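Local structure of taurine:2-oxoglutarate aminotransferase (Bifidobacterium kashiwanohense PV20-2, 6JIX) at residues K73-N78 with G316-C321; S92-M97 with V110-G115; Y18-Q21 with K25-G28; I33-A36 with F41-Y44. The protein probably uses pyridoxal 5'-phosphate to move the amino group of taurine onto 2-oxoglutarate, giving glutamate. One frame throughout, in Å; residues are numbered along the deposited sequence.

Interaction 1 (K73-N78 with G316-C321)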
loop_
_atom_site.group_PDB
_atom_site.type_symbol
_atom_site.label_atom_id
_atom_site.label_comp_id
_atom_site.label_asym_id
_atom_site.label_seq_id
_atom_site.Cartn_x
_atom_site.Cartn_y
_atom_site.Cartn_z
ATOM N N LYS A 73 19.631 6.509 -6.571
ATOM C CA LYS A 73 20.088 6.847 -7.914
ATOM C C LYS A 73 20.829 5.685 -8.559
ATOM O O LYS A 73 20.618 5.388 -9.740
ATOM C CB LYS A 73 20.967 8.088 -7.870
ATOM C CG LYS A 73 20.337 9.241 -7.124
ATOM C CD LYS A 73 20.788 10.576 -7.662
ATOM C CE LYS A 73 22.012 11.081 -6.931
ATOM N NZ LYS A 73 22.534 12.327 -7.571
ATOM N N GLU A 74 21.675 4.991 -7.801
ATOM C CA GLU A 74 22.387 3.855 -8.377
ATOM C C GLU A 74 21.414 2.762 -8.791
ATOM O O GLU A 74 21.567 2.151 -9.855
ATOM C CB GLU A 74 23.428 3.324 -7.395
ATOM C CG GLU A 74 24.758 4.112 -7.430
ATOM C CD GLU A 74 25.426 4.250 -6.048
ATOM O OE1 GLU A 74 25.188 3.396 -5.156
ATOM O OE2 GLU A 74 26.190 5.221 -5.848
ATOM N N GLN A 75 20.406 2.495 -7.962
ATOM C CA GLN A 75 19.435 1.476 -8.336
ATOM C C GLN A 75 18.616 1.926 -9.541
ATOM O O GLN A 75 18.288 1.113 -10.414
ATOM C CB GLN A 75 18.530 1.145 -7.150
ATOM C CG GLN A 75 17.775 -0.148 -7.339
ATOM C CD GLN A 75 18.697 -1.273 -7.774
ATOM O OE1 GLN A 75 19.784 -1.438 -7.221
ATOM N NE2 GLN A 75 18.278 -2.042 -8.776
ATOM N N ALA A 76 18.277 3.219 -9.603
ATOM C CA ALA A 76 17.517 3.740 -10.737
ATOM C C ALA A 76 18.299 3.657 -12.046
ATOM O O ALA A 76 17.691 3.596 -13.124
ATOM C CB ALA A 76 17.086 5.178 -10.476
ATOM N N ASP A 77 19.637 3.676 -11.989
ATOM C CA ASP A 77 20.415 3.527 -13.217
ATOM C C ASP A 77 20.485 2.081 -13.687
ATOM O O ASP A 77 20.825 1.838 -14.846
ATOM C CB ASP A 77 21.843 4.061 -13.029
ATOM C CG ASP A 77 21.907 5.577 -13.022
ATOM O OD1 ASP A 77 22.631 6.138 -12.167
ATOM O OD2 ASP A 77 21.239 6.214 -13.863
ATOM N N ASN A 78 20.170 1.123 -12.819
ATOM C CA ASN A 78 20.191 -0.289 -13.169
ATOM C C ASN A 78 18.796 -0.820 -13.479
ATOM O O ASN A 78 18.517 -1.267 -14.599
ATOM C CB ASN A 78 20.802 -1.109 -12.028
ATOM C CG ASN A 78 20.863 -2.584 -12.357
ATOM O OD1 ASN A 78 21.475 -2.976 -13.357
ATOM N ND2 ASN A 78 20.195 -3.412 -11.548
ATOM N N GLY A 316 8.423 -6.366 -2.507
ATOM C CA GLY A 316 9.856 -6.470 -2.721
ATOM C C GLY A 316 10.365 -5.523 -3.780
ATOM O O GLY A 316 11.342 -5.829 -4.475
ATOM N N HIS A 317 9.715 -4.372 -3.915
ATOM C CA HIS A 317 10.054 -3.390 -4.925
ATOM C C HIS A 317 11.549 -3.106 -4.930
ATOM O O HIS A 317 12.155 -2.854 -3.887
ATOM C CB HIS A 317 9.251 -2.124 -4.642
ATOM C CG HIS A 317 9.319 -1.107 -5.735
ATOM N ND1 HIS A 317 10.431 -0.315 -5.946
ATOM C CD2 HIS A 317 8.414 -0.751 -6.679
ATOM C CE1 HIS A 317 10.204 0.483 -6.976
ATOM N NE2 HIS A 317 8.986 0.243 -7.435
ATOM N N THR A 318 12.145 -3.143 -6.116
ATOM C CA THR A 318 13.603 -3.143 -6.208
ATOM C C THR A 318 14.199 -1.817 -5.756
ATOM O O THR A 318 15.077 -1.793 -4.886
ATOM C CB THR A 318 14.027 -3.492 -7.629
ATOM O OG1 THR A 318 13.222 -4.590 -8.077
ATOM C CG2 THR A 318 15.493 -3.921 -7.663
ATOM N N LEU A 319 13.749 -0.700 -6.329
ATOM C CA LEU A 319 14.225 0.602 -5.858
ATOM C C LEU A 319 14.021 0.750 -4.358
ATOM O O LEU A 319 14.931 1.144 -3.627
ATOM C CB LEU A 319 13.509 1.731 -6.594
ATOM C CG LEU A 319 14.233 3.066 -6.497
ATOM C CD1 LEU A 319 15.360 3.106 -7.512
ATOM C CD2 LEU A 319 13.258 4.219 -6.692
ATOM N N ALA A 320 12.822 0.426 -3.881
ATOM C CA ALA A 320 12.520 0.607 -2.472
ATOM C C ALA A 320 13.488 -0.186 -1.614
ATOM O O ALA A 320 13.985 0.319 -0.603
ATOM C CB ALA A 320 11.077 0.190 -2.186
ATOM N N CYS A 321 13.766 -1.434 -2.009
ATOM C CA CYS A 321 14.689 -2.273 -1.249
ATOM C C CYS A 321 16.099 -1.708 -1.262
ATOM O O CYS A 321 16.780 -1.722 -0.228
ATOM C CB CYS A 321 14.684 -3.691 -1.799
ATOM S SG CYS A 321 13.254 -4.620 -1.282
#

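Interaction 2 (S92-M97 with V110-G115)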
loop_
_atom_site.group_PDB
_atom_site.type_symbol
_atom_site.label_atom_id
_atom_site.label_comp_id
_atom_site.label_asym_id
_atom_site.label_seq_id
_atom_site.Cartn_x
_atom_site.Cartn_y
_atom_site.Cartn_z
ATOM N N SER A 92 16.961 -9.590 -1.983
ATOM C CA SER A 92 17.591 -10.665 -1.226
ATOM C C SER A 92 18.442 -10.106 -0.088
ATOM O O SER A 92 18.405 -10.607 1.040
ATOM C CB SER A 92 18.438 -11.526 -2.162
ATOM O OG SER A 92 17.632 -12.461 -2.856
ATOM N N ARG A 93 19.214 -9.063 -0.367
ATOM C CA ARG A 93 20.075 -8.516 0.658
ATOM C C ARG A 93 19.261 -7.899 1.781
ATOM O O ARG A 93 19.668 -7.956 2.949
ATOM C CB ARG A 93 21.021 -7.483 0.040
ATOM C CG ARG A 93 22.373 -7.419 0.700
ATOM C CD ARG A 93 22.988 -6.049 0.521
ATOM N NE ARG A 93 23.685 -5.962 -0.755
ATOM C CZ ARG A 93 24.725 -6.723 -1.075
ATOM N NH1 ARG A 93 25.188 -7.620 -0.206
ATOM N NH2 ARG A 93 25.302 -6.587 -2.260
ATOM N N LEU A 94 18.117 -7.303 1.460
ATOM C CA LEU A 94 17.380 -6.629 2.518
ATOM C C LEU A 94 16.670 -7.630 3.421
ATOM O O LEU A 94 16.621 -7.439 4.643
ATOM C CB LEU A 94 16.389 -5.626 1.927
ATOM C CG LEU A 94 15.793 -4.729 3.008
ATOM C CD1 LEU A 94 16.888 -4.212 3.950
ATOM C CD2 LEU A 94 15.015 -3.598 2.369
ATOM N N ALA A 95 16.129 -8.707 2.839
ATOM C CA ALA A 95 15.487 -9.737 3.645
ATOM C C ALA A 95 16.473 -10.364 4.629
ATOM O O ALA A 95 16.168 -10.519 5.815
ATOM C CB ALA A 95 14.874 -10.799 2.746
ATOM N N LYS A 96 17.677 -10.715 4.164
ATOM C CA LYS A 96 18.658 -11.286 5.082
ATOM C C LYS A 96 19.069 -10.278 6.148
ATOM O O LYS A 96 19.101 -10.606 7.338
ATOM C CB LYS A 96 19.884 -11.800 4.329
ATOM C CG LYS A 96 20.565 -12.957 5.066
ATOM C CD LYS A 96 22.068 -12.763 5.196
ATOM C CE LYS A 96 22.692 -13.967 5.873
ATOM N NZ LYS A 96 23.662 -13.544 6.911
ATOM N N MET A 97 19.384 -9.040 5.743
ATOM C CA MET A 97 19.790 -8.032 6.721
ATOM C C MET A 97 18.719 -7.837 7.781
ATOM O O MET A 97 19.028 -7.672 8.967
ATOM C CB MET A 97 20.079 -6.703 6.045
ATOM C CG MET A 97 21.327 -6.679 5.213
ATOM S SD MET A 97 21.321 -5.214 4.175
ATOM C CE MET A 97 21.323 -3.954 5.433
ATOM N N VAL A 110 11.090 -12.442 5.200
ATOM C CA VAL A 110 10.466 -11.125 5.215
ATOM C C VAL A 110 9.472 -11.031 4.054
ATOM O O VAL A 110 9.794 -11.391 2.911
ATOM C CB VAL A 110 11.517 -10.005 5.132
ATOM C CG1 VAL A 110 10.840 -8.667 4.941
ATOM C CG2 VAL A 110 12.368 -10.018 6.379
ATOM N N PHE A 111 8.264 -10.555 4.345
ATOM C CA PHE A 111 7.248 -10.335 3.320
ATOM C C PHE A 111 7.136 -8.835 3.070
ATOM O O PHE A 111 6.583 -8.104 3.901
ATOM C CB PHE A 111 5.898 -10.916 3.735
ATOM C CG PHE A 111 4.851 -10.767 2.677
ATOM C CD1 PHE A 111 4.914 -11.525 1.514
ATOM C CD2 PHE A 111 3.846 -9.831 2.809
ATOM C CE1 PHE A 111 3.971 -11.386 0.524
ATOM C CE2 PHE A 111 2.904 -9.684 1.823
ATOM C CZ PHE A 111 2.972 -10.470 0.670
ATOM N N PHE A 112 7.641 -8.378 1.924
ATOM C CA PHE A 112 7.712 -6.950 1.662
ATOM C C PHE A 112 6.378 -6.422 1.144
ATOM O O PHE A 112 5.728 -7.039 0.291
ATOM C CB PHE A 112 8.831 -6.642 0.663
ATOM C CG PHE A 112 10.218 -6.738 1.254
ATOM C CD1 PHE A 112 10.613 -5.885 2.279
ATOM C CD2 PHE A 112 11.127 -7.685 0.784
ATOM C CE1 PHE A 112 11.885 -5.982 2.836
ATOM C CE2 PHE A 112 12.396 -7.791 1.335
ATOM C CZ PHE A 112 12.773 -6.940 2.371
ATOM N N THR A 113 5.997 -5.251 1.643
ATOM C CA THR A 113 4.764 -4.579 1.262
ATOM C C THR A 113 5.087 -3.139 0.894
ATOM O O THR A 113 6.255 -2.772 0.779
ATOM C CB THR A 113 3.757 -4.606 2.406
ATOM O OG1 THR A 113 4.294 -3.839 3.489
ATOM C CG2 THR A 113 3.511 -6.035 2.870
ATOM N N ASN A 114 4.070 -2.324 0.689
ATOM C CA ASN A 114 4.275 -0.936 0.313
ATOM C C ASN A 114 4.311 0.018 1.491
ATOM O O ASN A 114 4.770 1.154 1.326
ATOM C CB ASN A 114 3.195 -0.497 -0.669
ATOM C CG ASN A 114 3.448 -1.039 -2.043
ATOM O OD1 ASN A 114 4.604 -1.221 -2.420
ATOM N ND2 ASN A 114 2.382 -1.337 -2.791
ATOM N N GLY A 115 3.777 -0.380 2.638
ATOM C CA GLY A 115 3.733 0.503 3.783
ATOM C C GLY A 115 3.323 -0.253 5.020
ATOM O O GLY A 115 3.444 -1.478 5.078
#

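Interaction 3 (Y18-Q21 with K25-G28). With GLU (glutamic acid), chain F.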
loop_
_atom_site.group_PDB
_atom_site.type_symbol
_atom_site.label_atom_id
_atom_site.label_comp_id
_atom_site.label_asym_id
_atom_site.label_seq_id
_atom_site.Cartn_x
_atom_site.Cartn_y
_atom_site.Cartn_z
ATOM N N TYR A 18 -6.668 20.580 -6.499
ATOM C CA TYR A 18 -6.626 19.316 -7.221
ATOM C C TYR A 18 -6.176 18.116 -6.398
ATOM O O TYR A 18 -6.329 16.987 -6.871
ATOM C CB TYR A 18 -5.689 19.430 -8.433
ATOM C CG TYR A 18 -6.192 20.303 -9.550
ATOM C CD1 TYR A 18 -7.031 19.793 -10.529
ATOM C CD2 TYR A 18 -5.814 21.634 -9.640
ATOM C CE1 TYR A 18 -7.492 20.589 -11.562
ATOM C CE2 TYR A 18 -6.272 22.443 -10.679
ATOM C CZ TYR A 18 -7.111 21.912 -11.635
ATOM O OH TYR A 18 -7.568 22.695 -12.670
ATOM N N VAL A 19 -5.581 18.317 -5.226
ATOM C CA VAL A 19 -5.048 17.233 -4.397
ATOM C C VAL A 19 -6.093 16.845 -3.363
ATOM O O VAL A 19 -6.735 17.714 -2.762
ATOM C CB VAL A 19 -3.732 17.647 -3.699
ATOM C CG1 VAL A 19 -3.235 16.535 -2.782
ATOM C CG2 VAL A 19 -2.663 18.029 -4.711
ATOM N N MET A 20 -6.238 15.553 -3.113
ATOM C CA MET A 20 -7.122 15.103 -2.049
ATOM C C MET A 20 -6.307 14.886 -0.770
ATOM O O MET A 20 -5.468 13.981 -0.694
ATOM C CB MET A 20 -7.905 13.862 -2.466
ATOM C CG MET A 20 -9.156 13.691 -1.607
ATOM S SD MET A 20 -10.532 12.826 -2.383
ATOM C CE MET A 20 -11.650 14.193 -2.562
ATOM N N GLN A 21 -6.566 15.730 0.225
ATOM C CA GLN A 21 -5.821 15.761 1.477
ATOM C C GLN A 21 -6.341 14.713 2.463
ATOM O O GLN A 21 -7.552 14.586 2.668
ATOM C CB GLN A 21 -5.955 17.144 2.097
ATOM C CG GLN A 21 -5.092 17.359 3.276
ATOM C CD GLN A 21 -3.662 17.224 2.917
ATOM O OE1 GLN A 21 -3.029 18.189 2.473
ATOM N NE2 GLN A 21 -3.125 16.020 3.086
ATOM N N LYS A 25 -10.945 18.410 5.598
ATOM C CA LYS A 25 -11.829 18.867 4.537
ATOM C C LYS A 25 -10.977 19.389 3.390
ATOM O O LYS A 25 -9.881 19.907 3.595
ATOM C CB LYS A 25 -12.782 19.957 5.026
ATOM C CG LYS A 25 -13.347 19.719 6.398
ATOM C CD LYS A 25 -14.690 20.403 6.538
ATOM C CE LYS A 25 -15.136 20.472 7.996
ATOM N NZ LYS A 25 -16.631 20.374 8.113
ATOM N N GLN A 26 -11.500 19.281 2.181
ATOM C CA GLN A 26 -10.695 19.615 1.027
ATOM C C GLN A 26 -10.607 21.126 0.867
ATOM O O GLN A 26 -11.456 21.876 1.360
ATOM C CB GLN A 26 -11.292 18.990 -0.237
ATOM C CG GLN A 26 -11.020 17.493 -0.402
ATOM C CD GLN A 26 -9.808 17.007 0.390
ATOM O OE1 GLN A 26 -8.668 17.179 -0.039
ATOM N NE2 GLN A 26 -10.052 16.402 1.549
ATOM N N GLY A 27 -9.524 21.574 0.231
ATOM C CA GLY A 27 -9.444 22.938 -0.252
ATOM C C GLY A 27 -8.986 23.988 0.736
ATOM O O GLY A 27 -9.060 25.181 0.412
ATOM N N GLY A 28 -8.497 23.607 1.918
ATOM C CA GLY A 28 -8.020 24.593 2.847
ATOM C C GLY A 28 -6.783 25.322 2.329
ATOM O O GLY A 28 -6.304 25.077 1.212
HETATM N N GLU F . -1.699 12.228 8.914
HETATM C CA GLU F . -2.020 12.372 7.493
HETATM C C GLU F . -1.742 11.102 6.678
HETATM O O GLU F . -1.835 9.960 7.225
HETATM C CB GLU F . -1.226 13.604 7.057
HETATM C CG GLU F . -1.954 14.396 5.982
HETATM C CD GLU F . -2.717 15.618 6.478
HETATM O OE1 GLU F . -2.792 15.927 7.699
HETATM O OE2 GLU F . -3.282 16.327 5.613
HETATM O OXT GLU F . -1.494 11.193 5.446
#

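Interaction 4 (I33-A36 with F41-Y44)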
loop_
_atom_site.group_PDB
_atom_site.type_symbol
_atom_site.label_atom_id
_atom_site.label_comp_id
_atom_site.label_asym_id
_atom_site.label_seq_id
_atom_site.Cartn_x
_atom_site.Cartn_y
_atom_site.Cartn_z
ATOM N N ILE A 33 6.114 23.188 0.467
ATOM C CA ILE A 33 7.474 22.849 0.867
ATOM C C ILE A 33 8.309 22.630 -0.385
ATOM O O ILE A 33 7.926 21.860 -1.279
ATOM C CB ILE A 33 7.503 21.619 1.786
ATOM C CG1 ILE A 33 6.808 21.956 3.102
ATOM C CG2 ILE A 33 8.924 21.195 2.070
ATOM C CD1 ILE A 33 7.495 23.026 3.909
ATOM N N LYS A 34 9.451 23.318 -0.442
ATOM C CA LYS A 34 10.302 23.397 -1.625
ATOM C C LYS A 34 11.494 22.458 -1.560
ATOM O O LYS A 34 11.941 21.966 -2.607
ATOM C CB LYS A 34 10.782 24.847 -1.814
ATOM C CG LYS A 34 12.002 25.064 -2.708
ATOM C CD LYS A 34 12.101 26.539 -3.100
ATOM C CE LYS A 34 12.951 26.755 -4.340
ATOM N NZ LYS A 34 14.355 27.073 -3.923
ATOM N N LYS A 35 11.999 22.186 -0.355
ATOM C CA LYS A 35 13.247 21.461 -0.182
ATOM C C LYS A 35 13.304 20.924 1.243
ATOM O O LYS A 35 12.706 21.494 2.160
ATOM C CB LYS A 35 14.447 22.372 -0.500
ATOM C CG LYS A 35 15.809 21.897 0.014
ATOM C CD LYS A 35 16.591 21.142 -1.059
ATOM C CE LYS A 35 17.486 20.056 -0.454
ATOM N NZ LYS A 35 18.226 19.249 -1.475
ATOM N N ALA A 36 14.024 19.816 1.417
ATOM C CA ALA A 36 14.303 19.262 2.735
ATOM C C ALA A 36 15.744 18.778 2.776
ATOM O O ALA A 36 16.297 18.357 1.754
ATOM C CB ALA A 36 13.376 18.083 3.085
ATOM N N PHE A 41 13.246 21.379 6.765
ATOM C CA PHE A 41 12.655 21.589 5.450
ATOM C C PHE A 41 12.233 23.052 5.364
ATOM O O PHE A 41 12.197 23.763 6.379
ATOM C CB PHE A 41 11.496 20.621 5.159
ATOM C CG PHE A 41 10.384 20.652 6.160
ATOM C CD1 PHE A 41 9.370 21.592 6.066
ATOM C CD2 PHE A 41 10.321 19.706 7.175
ATOM C CE1 PHE A 41 8.320 21.598 6.978
ATOM C CE2 PHE A 41 9.280 19.712 8.087
ATOM C CZ PHE A 41 8.278 20.663 7.987
ATOM N N TRP A 42 11.998 23.520 4.127
ATOM C CA TRP A 42 11.801 24.938 3.854
ATOM C C TRP A 42 10.565 25.160 3.004
ATOM O O TRP A 42 10.341 24.440 2.024
ATOM C CB TRP A 42 13.025 25.528 3.130
ATOM C CG TRP A 42 14.265 25.593 3.989
ATOM C CD1 TRP A 42 14.727 26.673 4.697
ATOM C CD2 TRP A 42 15.193 24.530 4.234
ATOM N NE1 TRP A 42 15.874 26.340 5.367
ATOM C CE2 TRP A 42 16.185 25.033 5.100
ATOM C CE3 TRP A 42 15.283 23.202 3.801
ATOM C CZ2 TRP A 42 17.256 24.252 5.542
ATOM C CZ3 TRP A 42 16.350 22.430 4.244
ATOM C CH2 TRP A 42 17.316 22.956 5.107
ATOM N N ASP A 43 9.797 26.199 3.338
ATOM C CA ASP A 43 8.718 26.620 2.455
ATOM C C ASP A 43 9.303 27.517 1.360
ATOM O O ASP A 43 10.497 27.816 1.348
ATOM C CB ASP A 43 7.600 27.317 3.246
ATOM C CG ASP A 43 8.078 28.568 3.999
ATOM O OD1 ASP A 43 8.939 29.300 3.446
ATOM O OD2 ASP A 43 7.589 28.822 5.138
ATOM N N TYR A 44 8.462 27.972 0.433
ATOM C CA TYR A 44 9.004 28.674 -0.719
ATOM C C TYR A 44 9.454 30.095 -0.398
ATOM O O TYR A 44 10.121 30.716 -1.236
ATOM C CB TYR A 44 7.993 28.673 -1.862
ATOM C CG TYR A 44 7.992 27.391 -2.684
ATOM C CD1 TYR A 44 7.278 26.270 -2.262
ATOM C CD2 TYR A 44 8.688 27.303 -3.883
ATOM C CE1 TYR A 44 7.254 25.100 -3.026
ATOM C CE2 TYR A 44 8.678 26.137 -4.644
ATOM C CZ TYR A 44 7.955 25.039 -4.214
ATOM O OH TYR A 44 7.937 23.876 -4.954
HETATM O O HOH W 1 8.190 21.326 -4.068
#

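Interaction 1 (K73-N78 with G316-C321)
Q75 and A76, near the C-terminal end of helix 66-78, pack against T318 and L319 in the first turn of helix 318-333: a small, buried helix-to-helix contact in which the two segments meet by van der Waals packing, with 170 Å² covered in total. The backbones come closest at Q75 and L319, whose CA atoms are 5.8 Å apart. One methyl branch of L319 does most of the touching: CD1 lies 3.6 Å from A76 N, 3.7 Å from Q75 CB and 4.0 Å from A76 CB, so it sits against the backbone that joins these two residues. The Q75 chain leaves with CG opposite its own backbone N (chi1 -164°) and then bends at chi2. This carries CG over the start of the other helix, 3.9 Å from L319 CA, and the Q75 side chain crosses that of T318 at about a right angle, NE2 3.5 Å from T318 CG2. The same NE2 is bonded to M79 O, so this end of the amide is held on its own side of the contact. Helix 318-333 is capped by H317, whose ND1 accepts from A320 N at 3.2 Å and 168°, while its NE2 is hydrogen-bonded to G286 O of the second subunit. Just beyond helix 66-78, C80 is backbone-bonded to L319. With ND1 accepting and NE2 facing a carbonyl, H317 is likely to be neutral with its proton on NE2. Between the two segments, then, carbon shapes make the fit, and polar bonds around them fix the helix start, the following chain and the dimer partner.

Interaction 2 (S92-M97 with V110-G115)
G115 O is gripped by two hydroxyls, T113 OG1 at 3.0 Å, which lies in the carbonyl plane on a lone pair, and S119 OG; these bonds lie in the turn after strand 107-113, where G115 touches the pyridoxal phosphate. The contact with helix 89-102 is made earlier on the strand and is van der Waals packing, with backbone atoms of A95 taking part. The F112 ring reaches between L94 and A95: its CZ is 3.8 Å from L94 CG, which approaches obliquely, and A95 N lies at the ring edge near its plane. A95 CB meets both strand residues, standing 4.1 Å from F112 CE2 and 4.2 Å from V110 CB. F112 has CG opposite its carbonyl carbon (chi1 -74°), which leans the ring back along the strand until V110 CG1 rests 3.5 Å above its plane, toward the rim. Replacing F112 by an alanine is likely to open a gap against L94 and A95 and to leave V110 CG1 without the ring it rests on. The helix and strand axes approach to 9.0 Å at 123°. Strand 107-113 is an outermost strand of the seven-stranded sheet, bonded through F111 and T113 to strand 291-296, while helix 318-333 meets L94 through V325 and V19 of the second subunit packs on A95.

Interaction 3 (Y18-Q21 with K25-G28)
Q26 folds its side-chain amide against the backbone of Q21, a two-bond pairing that imitates a strand neighbour within the irregular chain between helix 8-18 and strand 33-37 of this class III aminotransferase. With CG opposite its carbonyl carbon (chi1 -77°) and a bend at chi2, Q26 presents both ends of the amide to a single residue. OE1 accepts from Q21 N at 2.6 Å and 169°, the donor tilted 24° from the carbonyl plane; NE2 gives a longer bond of 3.3 Å to Q21 O, here on a lone pair in the carbonyl plane. M20 crosses the Q26 side chain at about a right angle: its CG lies against the amide, 3.9 Å from Q26 OE1, and its CE against the aliphatic part, 4.0 Å from Q26 CG. A leucine in place of Q26 would probably leave Q21 N and O without these mates and let the loop drift open. The backbone of M20 and Q26 is also bonded to the second subunit. Q21 turns its own amide the other way, into a glutamate pocket, where its modelled approach to the ligand is too close to be trusted; Q21 OE1 is bonded to H15 NE2, and Q21 NE2 to P84 O of the second subunit.

Interaction 4 (I33-A36 with F41-Y44)
K34 N and K35 O are both satisfied by one residue of the opposite strand, W42, in the antiparallel β hairpin formed by strands 33-37 and 40-43. K34 N donates to W42 O at 2.9 Å and 170°, and W42 N returns a 2.9 Å bond to K35 O. I33 pairs with D43, yet K35 pairs with W42, so K34 is an extra residue: a β bulge, consistent with its helix-like psi of -31°. Two carbonyls here do not bond across the hairpin and are met otherwise. I33 O accepts from a water at 2.9 Å, and the same water is bonded to Y44 OH at 2.7 Å; K34 O is taken by N78 ND2 of the second subunit. On the carboxylate of D43, OD2 is bonded to Y49 OH and OD1 to K47 N. Carbon contacts surround these bonds. K34 CB lies over the centre of the Y44 ring, 3.5 Å from the centroid and 3° off its normal, a CH-pi contact. With CG opposite the backbone N, the lysine chain then runs out over the ring, K34 CD 3.6 Å from Y44 CD2. K35 and W42 lie side by side, the indole edge turned to K35 O. On the other face A36 CB meets F41 CB at 3.8 Å, and the F41 ring meets that of Y86 of the second subunit. Bonding in this hairpin therefore changes residue by residue: direct cross-strand bonds at the bulge and after it, a water at I33, and a partner from the second subunit for the carbonyl of K34.

Overall arrangement
From the N terminus, interaction 3 closes the first and tightest loop after helix 8-18, and interaction 4 follows as the hairpin of strands 33-37 and 40-43, their nearest atoms about 11 Å apart. Interaction 1 then opens on helix 66-78 and closes only at helix 318-333, over 200 residues later. Interaction 2 is nested inside that long loop; none of the contacts cross. Interactions 1 and 2 touch, C321 O lying 3.7 Å from L94 CD2, so helices 66-78, 318-333 and 89-102 pack in succession toward strand 107-113. All four meet the second subunit: interaction 1 of one copy comes together with interaction 4 of the other, and interaction 2 likewise with interaction 3.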